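Local structure of 6-phosphogluconate dehydrogenase (Pseudomonas syringae, 5U5G) at residues Glu102-Leu107 with Lys168-Lys173; Arg20-Gln25 with Asp39-Gln44; Ile182-Ala187 with Thr264-Val269; Leu62-Ala67 with Arg81-Cys86. The protein probably acts as an NADP-dependent oxidoreductase in fosfomycin biosynthesis, binding NADP and (2-oxopropyl)phosphonic acid between its cofactor domain and a helical domain. All blocks are in the same frame, centred on the assembly; numbering follows the deposited sequence.

Contact 1 of 4, residues Glu102-Leu107 with Lys168-Lys173; sequences ETAEGL and KAQRLK. With 7VD ((2-oxopropyl)phosphonic acid), chain F.
Ala104 and Glu105 on helix 101-113 of the Rossmann-type cofactor domain meet Gln170 and Arg171 on the first turns of the long helix 168-196, which opens the helical domain and leads to the pocket of the bound (2-oxopropyl)phosphonic acid. The apolar part is small: methyl Ala104 CB rests against Gln170 CG at 4.1 Å. From there the Gln170 chain bends at chi2 (-64°), and its amide is held outside these two helices, Gln170 NE2 by Ser97 O and Gln170 OE1 by Ile99 N. Beside this pair, at the next residue of each helix, Glu105 and Arg171 form a salt bridge. Their chains cross at about a right angle, and the carboxylate and guanidinium planes are 44° apart, so the pair is not a flat two-on-two match. A single oxygen, Glu105 OE2, lies at the guanidinium edge and takes both ends: Arg171 NH2 at a modelled 2.4 Å, too short to be trusted as a length, and Arg171 NH1 through a weak bond of 3.2 Å. An extended chain from CG to NE carries Arg171 across the gap, with Arg249 as a nearby like charge. Further along the same helix, Lys173 NZ donates to the keto oxygen O7 of (2-oxopropyl)phosphonic acid at 2.7 Å; Val123 O and Asn177 OD1 also bond to Lys173 NZ and so help fix it. The carboxylate of Glu105 probably offsets the positive charge gathered by Arg171 and Arg249, and an ion pair beside a single small apolar contact joins the two domains here.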
# COMPACT_ATOMS: atom_id res chain seq x y z
N GLU A 102 -25.39 9.51 0.99
CA GLU A 102 -26.74 10.08 1.07
C GLU A 102 -27.66 9.24 1.96
O GLU A 102 -28.52 9.81 2.65
CB GLU A 102 -27.34 10.25 -0.35
CG GLU A 102 -27.53 8.95 -1.15
CD GLU A 102 -26.32 8.58 -2.04
OE1 GLU A 102 -25.21 9.13 -1.82
OE2 GLU A 102 -26.50 7.73 -2.95
N THR A 103 -27.50 7.91 1.99
CA THR A 103 -28.25 7.11 2.96
C THR A 103 -27.88 7.51 4.38
O THR A 103 -28.76 7.69 5.24
CB THR A 103 -27.99 5.61 2.75
OG1 THR A 103 -28.19 5.27 1.37
CG2 THR A 103 -28.93 4.75 3.64
N ALA A 104 -26.58 7.65 4.66
CA ALA A 104 -26.14 8.07 5.99
C ALA A 104 -26.69 9.45 6.34
O ALA A 104 -27.14 9.68 7.47
CB ALA A 104 -24.62 8.07 6.06
N GLU A 105 -26.66 10.38 5.39
CA GLU A 105 -27.21 11.71 5.63
C GLU A 105 -28.69 11.63 5.98
O GLU A 105 -29.15 12.28 6.93
CB GLU A 105 -26.99 12.60 4.41
CG GLU A 105 -25.56 13.10 4.30
CD GLU A 105 -25.22 13.64 2.93
OE1 GLU A 105 -26.10 13.59 2.04
OE2 GLU A 105 -24.07 14.08 2.73
N GLY A 106 -29.46 10.83 5.23
CA GLY A 106 -30.88 10.69 5.53
C GLY A 106 -31.12 10.10 6.90
O GLY A 106 -32.07 10.48 7.59
N LEU A 107 -30.28 9.15 7.32
CA LEU A 107 -30.44 8.55 8.63
C LEU A 107 -30.07 9.53 9.74
O LEU A 107 -30.75 9.58 10.77
CB LEU A 107 -29.59 7.28 8.73
CG LEU A 107 -30.12 6.09 7.92
CD1 LEU A 107 -29.12 4.96 7.90
CD2 LEU A 107 -31.48 5.61 8.46
N LYS A 168 -19.74 12.43 5.54
CA LYS A 168 -18.32 12.60 5.22
C LYS A 168 -17.52 11.34 5.54
O LYS A 168 -16.61 10.98 4.79
CB LYS A 168 -17.74 13.79 5.98
CG LYS A 168 -16.27 14.07 5.64
CD LYS A 168 -15.81 15.46 6.12
CE LYS A 168 -14.39 15.73 5.67
NZ LYS A 168 -13.90 17.05 6.10
N ALA A 169 -17.84 10.67 6.65
CA ALA A 169 -17.15 9.43 6.97
C ALA A 169 -17.33 8.39 5.87
O ALA A 169 -16.38 7.71 5.49
CB ALA A 169 -17.63 8.88 8.32
N GLN A 170 -18.55 8.27 5.34
CA GLN A 170 -18.76 7.28 4.28
C GLN A 170 -18.03 7.68 3.01
O GLN A 170 -17.50 6.82 2.30
CB GLN A 170 -20.25 7.07 3.98
CG GLN A 170 -21.04 6.39 5.11
CD GLN A 170 -20.59 4.96 5.39
OE1 GLN A 170 -19.87 4.35 4.60
NE2 GLN A 170 -21.02 4.43 6.51
N ARG A 171 -17.99 8.98 2.70
CA ARG A 171 -17.23 9.44 1.54
C ARG A 171 -15.78 9.00 1.63
O ARG A 171 -15.22 8.47 0.67
CB ARG A 171 -17.33 10.97 1.42
CG ARG A 171 -18.72 11.45 1.05
CD ARG A 171 -18.86 12.97 1.00
NE ARG A 171 -20.23 13.30 0.62
CZ ARG A 171 -21.17 13.74 1.46
NH1 ARG A 171 -20.90 13.99 2.73
NH2 ARG A 171 -22.39 13.97 1.00
N LEU A 172 -15.17 9.20 2.80
CA LEU A 172 -13.76 8.84 3.00
C LEU A 172 -13.56 7.33 2.98
O LEU A 172 -12.56 6.83 2.42
CB LEU A 172 -13.28 9.44 4.32
CG LEU A 172 -13.14 10.96 4.26
CD1 LEU A 172 -13.16 11.55 5.66
CD2 LEU A 172 -11.85 11.32 3.53
N LYS A 173 -14.47 6.58 3.60
CA LYS A 173 -14.34 5.13 3.63
C LYS A 173 -14.39 4.54 2.23
O LYS A 173 -13.57 3.67 1.88
CB LYS A 173 -15.46 4.53 4.51
CG LYS A 173 -15.65 2.99 4.36
CD LYS A 173 -14.48 2.20 5.00
CE LYS A 173 -14.69 0.67 4.85
NZ LYS A 173 -13.44 -0.11 5.16
P1 7VD F . -11.07 -3.29 5.34
C1 7VD F . -12.31 -4.33 4.52
O2 7VD F . -11.18 -1.82 5.03
O3 7VD F . -11.07 -3.50 6.84
O4 7VD F . -9.81 -3.87 4.74
C6 7VD F . -13.44 -3.61 3.83
O7 7VD F . -13.92 -2.58 4.30
C8 7VD F . -13.94 -4.24 2.56

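Contact 2 of 4, residues Arg20-Gln25 with Asp39-Gln44; sequences RLLASQ and DDLIRQ
Leu22, near the end of helix 12-23, pushes its methyl CD1 against the last turn of helix 39-43. Four atoms of the partner segment lie within 4.1 Å of that methyl. Two are carbonyl oxygens, Leu41 O at 3.7 Å and Gln44 O at 3.8 Å from Leu22 CD1. The others are carbons, the methyl Leu41 CD2 at 4.0 Å and the methylene Gln44 CB at 4.1 Å. The other branch, Leu22 CD2, comes no closer than 4.1 Å to Gln44 O, so one methyl does most of the touching. It is put there by a first torsion of -71°, with CG anti to the carbonyl carbon, and by a side chain aimed at the partner helix from its base. Leu41 starts off at a slant and only its tip turns in, continuing onto Cys18 and Arg19 of helix 12-23 and onto Leu10. Val28 of the following strand lies against Leu22 from the sheet. In the next shell both helices are ending. Gln25, with positive phi, closes helix 12-23 in a Schellman motif, its N bonding to Leu22 O at 2.8 Å, while Ser24 OG bonds to Leu21 O. On the other helix, Arg43 NH2 makes a salt bridge to Asp40 OD2 at 2.6 Å; the oxygen is in the guanidinium plane, yet it is met from 50° above its own carboxylate plane. These are the first two helices of the Rossmann-type domain, the first belonging to the crossover between strands 5-8 and 28-31. No hydrogen bond crosses between the segments: a leucine methyl faces carbonyl oxygens at a helix end, so van der Waals packing holds the two.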
# COMPACT_ATOMS: atom_id res chain seq x y z
N ARG A 20 -14.72 -8.90 20.54
CA ARG A 20 -13.87 -7.94 21.23
C ARG A 20 -14.62 -7.24 22.37
O ARG A 20 -14.08 -7.05 23.46
CB ARG A 20 -13.34 -6.92 20.23
CG ARG A 20 -12.30 -5.97 20.78
CD ARG A 20 -10.98 -6.67 21.00
NE ARG A 20 -10.03 -5.80 21.68
CZ ARG A 20 -8.76 -6.11 21.91
NH1 ARG A 20 -8.26 -7.27 21.51
NH2 ARG A 20 -7.98 -5.24 22.54
N LEU A 21 -15.89 -6.87 22.13
CA LEU A 21 -16.66 -6.24 23.20
C LEU A 21 -16.87 -7.20 24.37
O LEU A 21 -16.71 -6.82 25.53
CB LEU A 21 -18.01 -5.75 22.67
CG LEU A 21 -18.00 -4.67 21.58
CD1 LEU A 21 -19.39 -4.56 20.98
CD2 LEU A 21 -17.56 -3.32 22.17
N LEU A 22 -17.23 -8.45 24.07
CA LEU A 22 -17.36 -9.45 25.13
C LEU A 22 -16.04 -9.61 25.89
O LEU A 22 -16.04 -9.78 27.11
CB LEU A 22 -17.81 -10.79 24.56
CG LEU A 22 -19.24 -10.98 24.04
CD1 LEU A 22 -19.36 -12.31 23.32
CD2 LEU A 22 -20.26 -10.89 25.16
N ALA A 23 -14.91 -9.55 25.17
CA ALA A 23 -13.61 -9.77 25.80
C ALA A 23 -13.27 -8.67 26.81
O ALA A 23 -12.51 -8.92 27.75
CB ALA A 23 -12.51 -9.89 24.73
N SER A 24 -13.82 -7.47 26.64
CA SER A 24 -13.65 -6.41 27.62
C SER A 24 -14.70 -6.46 28.71
O SER A 24 -14.75 -5.56 29.56
CB SER A 24 -13.68 -5.03 26.94
OG SER A 24 -15.02 -4.56 26.79
N GLN A 25 -15.56 -7.48 28.70
CA GLN A 25 -16.58 -7.72 29.72
C GLN A 25 -17.71 -6.69 29.64
O GLN A 25 -18.38 -6.39 30.64
CB GLN A 25 -15.95 -7.78 31.12
CG GLN A 25 -14.90 -8.92 31.18
CD GLN A 25 -14.16 -9.05 32.51
OE1 GLN A 25 -12.92 -9.01 32.55
NE2 GLN A 25 -14.91 -9.25 33.59
N ASP A 39 -24.64 -18.18 17.84
CA ASP A 39 -24.48 -19.30 18.77
C ASP A 39 -23.16 -19.22 19.53
O ASP A 39 -23.13 -19.37 20.76
CB ASP A 39 -24.59 -20.63 18.02
CG ASP A 39 -26.03 -21.01 17.68
OD1 ASP A 39 -26.99 -20.54 18.33
OD2 ASP A 39 -26.20 -21.82 16.75
N ASP A 40 -22.05 -19.01 18.82
CA ASP A 40 -20.77 -18.93 19.51
C ASP A 40 -20.70 -17.71 20.43
O ASP A 40 -20.15 -17.81 21.54
CB ASP A 40 -19.62 -18.89 18.51
CG ASP A 40 -19.55 -20.14 17.66
OD1 ASP A 40 -19.32 -20.01 16.44
OD2 ASP A 40 -19.75 -21.25 18.21
N LEU A 41 -21.22 -16.57 19.99
CA LEU A 41 -21.28 -15.38 20.84
C LEU A 41 -22.09 -15.64 22.10
O LEU A 41 -21.70 -15.23 23.20
CB LEU A 41 -21.86 -14.20 20.07
CG LEU A 41 -20.97 -13.72 18.92
CD1 LEU A 41 -21.64 -12.61 18.13
CD2 LEU A 41 -19.64 -13.26 19.47
N ILE A 42 -23.22 -16.35 21.97
CA ILE A 42 -24.04 -16.68 23.13
C ILE A 42 -23.27 -17.57 24.10
O ILE A 42 -23.24 -17.33 25.31
CB ILE A 42 -25.36 -17.33 22.68
CG1 ILE A 42 -26.21 -16.32 21.92
CG2 ILE A 42 -26.14 -17.92 23.90
CD1 ILE A 42 -27.37 -16.93 21.15
N ARG A 43 -22.63 -18.61 23.56
CA ARG A 43 -21.76 -19.46 24.37
C ARG A 43 -20.73 -18.64 25.13
O ARG A 43 -20.34 -18.99 26.25
CB ARG A 43 -21.09 -20.49 23.47
CG ARG A 43 -20.06 -21.35 24.13
CD ARG A 43 -19.65 -22.50 23.22
NE ARG A 43 -19.34 -22.06 21.86
CZ ARG A 43 -18.18 -21.53 21.47
NH1 ARG A 43 -17.18 -21.37 22.32
NH2 ARG A 43 -18.03 -21.17 20.20
N GLN A 44 -20.30 -17.51 24.57
CA GLN A 44 -19.28 -16.68 25.20
C GLN A 44 -19.85 -15.52 26.00
O GLN A 44 -19.10 -14.61 26.37
CB GLN A 44 -18.31 -16.17 24.14
CG GLN A 44 -17.56 -17.29 23.44
CD GLN A 44 -16.90 -16.82 22.16
OE1 GLN A 44 -17.35 -15.85 21.54
NE2 GLN A 44 -15.83 -17.48 21.76

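Contact 3 of 4, residues Ile182-Ala187 with Thr264-Val269; sequences INLAGA and TTFDTV
Leu261 O, a turn earlier on the helix that carries Phe266, is gripped by two hydroxyls, Thr264 OG1 and Thr265 OG1. The threonine hydroxyls are thus turned onto their own helix, 257-273, and the Phe266 ring makes the close contacts with Leu184 and Ala185 of helix 168-196. The far end of the ring does the touching. Leu184 CD2 is 4.0 Å from Phe266 CZ, and Ala185 CB is likewise 4.0 Å from Phe266 CE2 and 4.1 Å from Phe266 CZ. Both methyls come at an oblique slant to the ring, and the side chains of Leu184 and Phe266 cross at about a right angle. With its CG anti to the backbone N (chi1 179°), Leu184 swings its branched end round to the ring, whereas Ala185 offers just its CB. The contact lies in the all-helical domain that follows the Rossmann-type domain, where the long helix 168-196 packs against later helices. Leu236, Cys240 and Leu243 of helix 236-247 also line Phe266, and Tyr282 of helix 282-287 lies on Ala185. Phe258 of the second subunit reaches Ala185 and Thr265, which puts this packing beside the dimer interface. Leu184 also touches Tyr217, a residue hydrogen-bonded to (2-oxopropyl)phosphonic acid, and its side chain lies about 8 Å from that ligand.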
# COMPACT_ATOMS: atom_id res chain seq x y z
N ILE A 182 -7.58 -1.30 -5.73
CA ILE A 182 -6.49 -1.14 -6.69
C ILE A 182 -5.22 -1.81 -6.18
O ILE A 182 -4.52 -2.50 -6.93
CB ILE A 182 -6.25 0.35 -6.99
CG1 ILE A 182 -7.49 0.95 -7.68
CG2 ILE A 182 -5.01 0.49 -7.86
CD1 ILE A 182 -7.57 2.50 -7.59
N ASN A 183 -4.88 -1.58 -4.90
CA ASN A 183 -3.69 -2.18 -4.33
C ASN A 183 -3.77 -3.70 -4.35
O ASN A 183 -2.77 -4.38 -4.64
CB ASN A 183 -3.49 -1.71 -2.88
CG ASN A 183 -3.22 -0.22 -2.77
OD1 ASN A 183 -3.00 0.46 -3.77
ND2 ASN A 183 -3.22 0.30 -1.55
N LEU A 184 -4.94 -4.24 -3.99
CA LEU A 184 -5.11 -5.68 -3.94
C LEU A 184 -4.97 -6.30 -5.31
O LEU A 184 -4.27 -7.30 -5.48
CB LEU A 184 -6.48 -6.02 -3.33
CG LEU A 184 -6.82 -7.52 -3.23
CD1 LEU A 184 -5.76 -8.28 -2.44
CD2 LEU A 184 -8.19 -7.72 -2.59
N ALA A 185 -5.64 -5.73 -6.32
CA ALA A 185 -5.55 -6.29 -7.66
C ALA A 185 -4.13 -6.19 -8.20
O ALA A 185 -3.64 -7.11 -8.87
CB ALA A 185 -6.53 -5.60 -8.60
N GLY A 186 -3.44 -5.07 -7.93
CA GLY A 186 -2.05 -4.96 -8.34
C GLY A 186 -1.17 -5.97 -7.63
O GLY A 186 -0.31 -6.61 -8.25
N ALA A 187 -1.36 -6.13 -6.32
CA ALA A 187 -0.51 -7.04 -5.56
C ALA A 187 -0.69 -8.47 -6.04
O ALA A 187 0.30 -9.20 -6.19
CB ALA A 187 -0.80 -6.92 -4.06
N THR A 264 -14.60 -2.88 -12.64
CA THR A 264 -14.90 -3.95 -13.58
C THR A 264 -14.22 -5.25 -13.19
O THR A 264 -14.82 -6.33 -13.27
CB THR A 264 -14.51 -3.55 -15.01
OG1 THR A 264 -13.10 -3.32 -15.06
CG2 THR A 264 -15.23 -2.29 -15.43
N THR A 265 -12.96 -5.18 -12.73
CA THR A 265 -12.21 -6.40 -12.42
C THR A 265 -12.89 -7.21 -11.33
O THR A 265 -13.06 -8.43 -11.46
CB THR A 265 -10.77 -6.07 -12.00
OG1 THR A 265 -10.07 -5.40 -13.06
CG2 THR A 265 -10.02 -7.35 -11.65
N PHE A 266 -13.26 -6.57 -10.23
CA PHE A 266 -13.83 -7.34 -9.13
C PHE A 266 -15.27 -7.76 -9.43
O PHE A 266 -15.73 -8.78 -8.92
CB PHE A 266 -13.71 -6.56 -7.82
CG PHE A 266 -12.31 -6.60 -7.24
CD1 PHE A 266 -11.87 -7.72 -6.53
CD2 PHE A 266 -11.42 -5.54 -7.44
CE1 PHE A 266 -10.57 -7.78 -6.00
CE2 PHE A 266 -10.13 -5.58 -6.91
CZ PHE A 266 -9.69 -6.70 -6.20
N ASP A 267 -15.96 -7.01 -10.30
CA ASP A 267 -17.26 -7.47 -10.79
C ASP A 267 -17.11 -8.78 -11.56
O ASP A 267 -17.88 -9.72 -11.35
CB ASP A 267 -17.91 -6.39 -11.65
CG ASP A 267 -19.30 -6.79 -12.11
OD1 ASP A 267 -20.21 -6.87 -11.24
OD2 ASP A 267 -19.48 -7.02 -13.33
N THR A 268 -16.11 -8.85 -12.45
CA THR A 268 -15.89 -10.07 -13.22
C THR A 268 -15.50 -11.24 -12.31
O THR A 268 -15.96 -12.37 -12.52
CB THR A 268 -14.81 -9.83 -14.27
OG1 THR A 268 -15.19 -8.71 -15.09
CG2 THR A 268 -14.68 -11.06 -15.16
N VAL A 269 -14.66 -10.99 -11.31
CA VAL A 269 -14.27 -12.05 -10.37
C VAL A 269 -15.48 -12.53 -9.58
O VAL A 269 -15.63 -13.73 -9.29
CB VAL A 269 -13.14 -11.56 -9.44
CG1 VAL A 269 -12.84 -12.60 -8.37
CG2 VAL A 269 -11.87 -11.23 -10.24

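Contact 4 of 4, residues Leu62-Ala67 with Arg81-Cys86; sequences LFVCTA and RGLLAC. With NAP (NADP nicotinamide-adenine-dinucleotide phosphate), chain E.
Two leucine methyls meet unusually closely here: Leu62 CD1 and Leu83 CD2 are 3.5 Å apart, tighter than ordinary carbon packing. Leu62 has a first torsion of -43°, some way from the usual -60°, and its chain runs past that of Leu83 in the opposite direction, so the ends overlap alongside each other. The other methyl of Leu83 packs at ordinary distance, with Leu83 CD1 4.1 Å from Val64 CG2. One leucine therefore spans two strand residues, one branch to each. Tyr76 of helix 69-77 and Ile52 of helix 52-58 also lie on Leu83 and help enclose it. Strand 61-64 is the fourth strand of the Rossmann-type sheet, bonded on one side to strand 5-8 and on the other to strand 92-95; the weakly bonded turn at 83-86 covers it from the helix layer. Past the strand's end the chain becomes part of the NADP site, and it uses backbone atoms to do so. Thr66 O accepts the ribose hydroxyl O3D of the nicotinamide half at 2.7 Å, and Ala67 N donates to O4B, the ring oxygen of the adenosine ribose, at 3.0 Å with an N-H...O angle of 149°. Cys65 SG sits 3.5 Å from O4D of the nicotinamide ribose, while Thr66 N is bonded to Ser97 OG, which probably helps to position this loop.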
# COMPACT_ATOMS: atom_id res chain seq x y z
N LEU A 62 -26.73 1.07 20.51
CA LEU A 62 -26.70 -0.10 19.63
C LEU A 62 -25.66 0.09 18.53
O LEU A 62 -25.47 1.21 18.03
CB LEU A 62 -28.05 -0.37 18.95
CG LEU A 62 -29.37 -0.27 19.71
CD1 LEU A 62 -30.49 -0.61 18.77
CD2 LEU A 62 -29.38 -1.21 20.88
N PHE A 63 -25.00 -1.00 18.16
CA PHE A 63 -24.16 -1.03 16.97
C PHE A 63 -24.89 -1.77 15.85
O PHE A 63 -25.65 -2.71 16.10
CB PHE A 63 -22.82 -1.73 17.24
CG PHE A 63 -21.94 -1.01 18.23
CD1 PHE A 63 -21.06 -0.02 17.80
CD2 PHE A 63 -21.97 -1.36 19.57
CE1 PHE A 63 -20.23 0.63 18.71
CE2 PHE A 63 -21.15 -0.70 20.49
CZ PHE A 63 -20.28 0.30 20.05
N VAL A 64 -24.64 -1.34 14.62
CA VAL A 64 -25.16 -1.96 13.41
C VAL A 64 -23.98 -2.29 12.51
O VAL A 64 -23.14 -1.42 12.25
CB VAL A 64 -26.16 -1.04 12.67
CG1 VAL A 64 -26.65 -1.70 11.37
CG2 VAL A 64 -27.32 -0.68 13.57
N CYS A 65 -23.92 -3.54 12.02
CA CYS A 65 -22.83 -3.92 11.12
C CYS A 65 -23.39 -4.93 10.11
O CYS A 65 -23.26 -6.15 10.25
CB CYS A 65 -21.63 -4.49 11.87
SG CYS A 65 -20.21 -4.68 10.80
N THR A 66 -24.03 -4.41 9.07
CA THR A 66 -24.68 -5.21 8.05
C THR A 66 -24.10 -4.84 6.69
O THR A 66 -23.32 -3.90 6.57
CB THR A 66 -26.20 -4.97 8.06
OG1 THR A 66 -26.48 -3.61 7.71
CG2 THR A 66 -26.79 -5.27 9.46
N ALA A 67 -24.48 -5.59 5.67
CA ALA A 67 -24.03 -5.35 4.30
C ALA A 67 -25.23 -5.16 3.40
O ALA A 67 -26.14 -5.99 3.40
CB ALA A 67 -23.16 -6.50 3.78
N ARG A 81 -41.70 -2.37 13.71
CA ARG A 81 -40.66 -3.30 14.16
C ARG A 81 -39.24 -2.74 14.04
O ARG A 81 -38.35 -3.22 14.75
CB ARG A 81 -40.73 -4.61 13.38
CG ARG A 81 -41.98 -5.44 13.65
CD ARG A 81 -42.00 -6.71 12.79
NE ARG A 81 -41.51 -7.90 13.49
CZ ARG A 81 -40.26 -8.37 13.41
NH1 ARG A 81 -39.35 -7.75 12.67
NH2 ARG A 81 -39.93 -9.47 14.08
N GLY A 82 -39.01 -1.75 13.19
CA GLY A 82 -37.66 -1.32 12.90
C GLY A 82 -37.10 -0.38 13.94
O GLY A 82 -37.75 0.00 14.91
N LEU A 83 -35.84 0.03 13.70
CA LEU A 83 -35.10 0.83 14.67
C LEU A 83 -35.77 2.18 14.91
O LEU A 83 -36.00 2.57 16.06
CB LEU A 83 -33.65 1.02 14.21
CG LEU A 83 -32.68 -0.13 14.51
CD1 LEU A 83 -31.31 0.12 13.89
CD2 LEU A 83 -32.55 -0.32 16.00
N LEU A 84 -36.09 2.91 13.83
CA LEU A 84 -36.66 4.25 14.00
C LEU A 84 -37.95 4.21 14.80
O LEU A 84 -38.26 5.16 15.53
CB LEU A 84 -36.88 4.92 12.64
CG LEU A 84 -35.60 5.31 11.88
CD1 LEU A 84 -35.86 5.47 10.40
CD2 LEU A 84 -34.97 6.59 12.43
N ALA A 85 -38.71 3.12 14.70
CA ALA A 85 -39.95 2.98 15.45
C ALA A 85 -39.71 2.65 16.93
O ALA A 85 -40.59 2.92 17.75
CB ALA A 85 -40.83 1.90 14.81
N CYS A 86 -38.55 2.10 17.28
CA CYS A 86 -38.31 1.62 18.64
C CYS A 86 -37.36 2.48 19.45
O CYS A 86 -37.20 2.24 20.65
CB CYS A 86 -37.74 0.19 18.60
SG CYS A 86 -38.78 -1.01 17.77
PA NAP E . -21.20 -10.42 5.86
O1A NAP E . -21.69 -10.73 4.49
O2A NAP E . -20.17 -11.30 6.53
O5B NAP E . -22.49 -10.27 6.89
C5B NAP E . -23.41 -9.39 6.28
C4B NAP E . -24.43 -8.99 7.38
O4B NAP E . -25.49 -8.21 6.84
C3B NAP E . -25.02 -10.29 8.03
O3B NAP E . -25.30 -10.04 9.37
C2B NAP E . -26.36 -10.41 7.27
O2B NAP E . -27.35 -11.01 7.94
C1B NAP E . -26.70 -8.86 7.18
N9A NAP E . -27.69 -8.67 6.15
C8A NAP E . -27.52 -8.58 4.75
N7A NAP E . -28.70 -8.43 4.08
C5A NAP E . -29.66 -8.42 5.10
C6A NAP E . -31.06 -8.30 5.08
N6A NAP E . -31.74 -8.15 3.90
N1A NAP E . -31.79 -8.34 6.23
C2A NAP E . -31.07 -8.49 7.39
N3A NAP E . -29.75 -8.61 7.57
C4A NAP E . -29.05 -8.57 6.39
O3 NAP E . -20.60 -8.92 5.56
PN NAP E . -19.38 -8.49 6.51
O1N NAP E . -19.66 -8.69 7.95
O2N NAP E . -18.03 -8.71 5.88
O5D NAP E . -19.46 -6.75 6.35
C5D NAP E . -20.44 -6.21 7.11
C4D NAP E . -20.27 -4.71 7.05
O4D NAP E . -18.95 -4.34 7.53
C3D NAP E . -20.34 -4.24 5.53
O3D NAP E . -20.99 -3.00 5.48
C2D NAP E . -18.88 -4.11 5.14
O2D NAP E . -18.65 -3.13 4.16
C1D NAP E . -18.29 -3.62 6.50
N1N NAP E . -16.87 -3.92 6.60
C2N NAP E . -16.38 -5.24 6.46
C3N NAP E . -15.03 -5.47 6.64
C7N NAP E . -14.48 -6.82 6.54
O7N NAP E . -13.30 -7.08 6.74
N7N NAP E . -15.33 -7.88 6.26
C4N NAP E . -14.08 -4.36 7.02
C5N NAP E . -14.70 -3.04 7.12
C6N NAP E . -16.00 -2.86 6.90
P2B NAP E . -27.37 -12.85 7.80
O1X NAP E . -26.23 -13.16 8.71
O2X NAP E . -28.78 -13.20 8.31
O3X NAP E . -27.14 -12.99 6.32

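From the N terminus the four contacts come in series, none nesting in or crossing another. Contact 2 closes a short loop through strand 28-31, and contact 4 a similar one through helix 69-77; they touch where Leu21 CD1 lies 4.3 Å from Phe63 CE2, and both belong to the Rossmann-type domain. Contact 1 closes a longer loop through the later strands of the sheet and ties that domain to the helical one; its nearest atoms are about 5 Å from those of contact 4. Contact 3 closes the last loop, 182-269, within the helical domain. Contacts 1 and 3 share helix 168-196, their centres 24 Å apart, and both reach the second subunit.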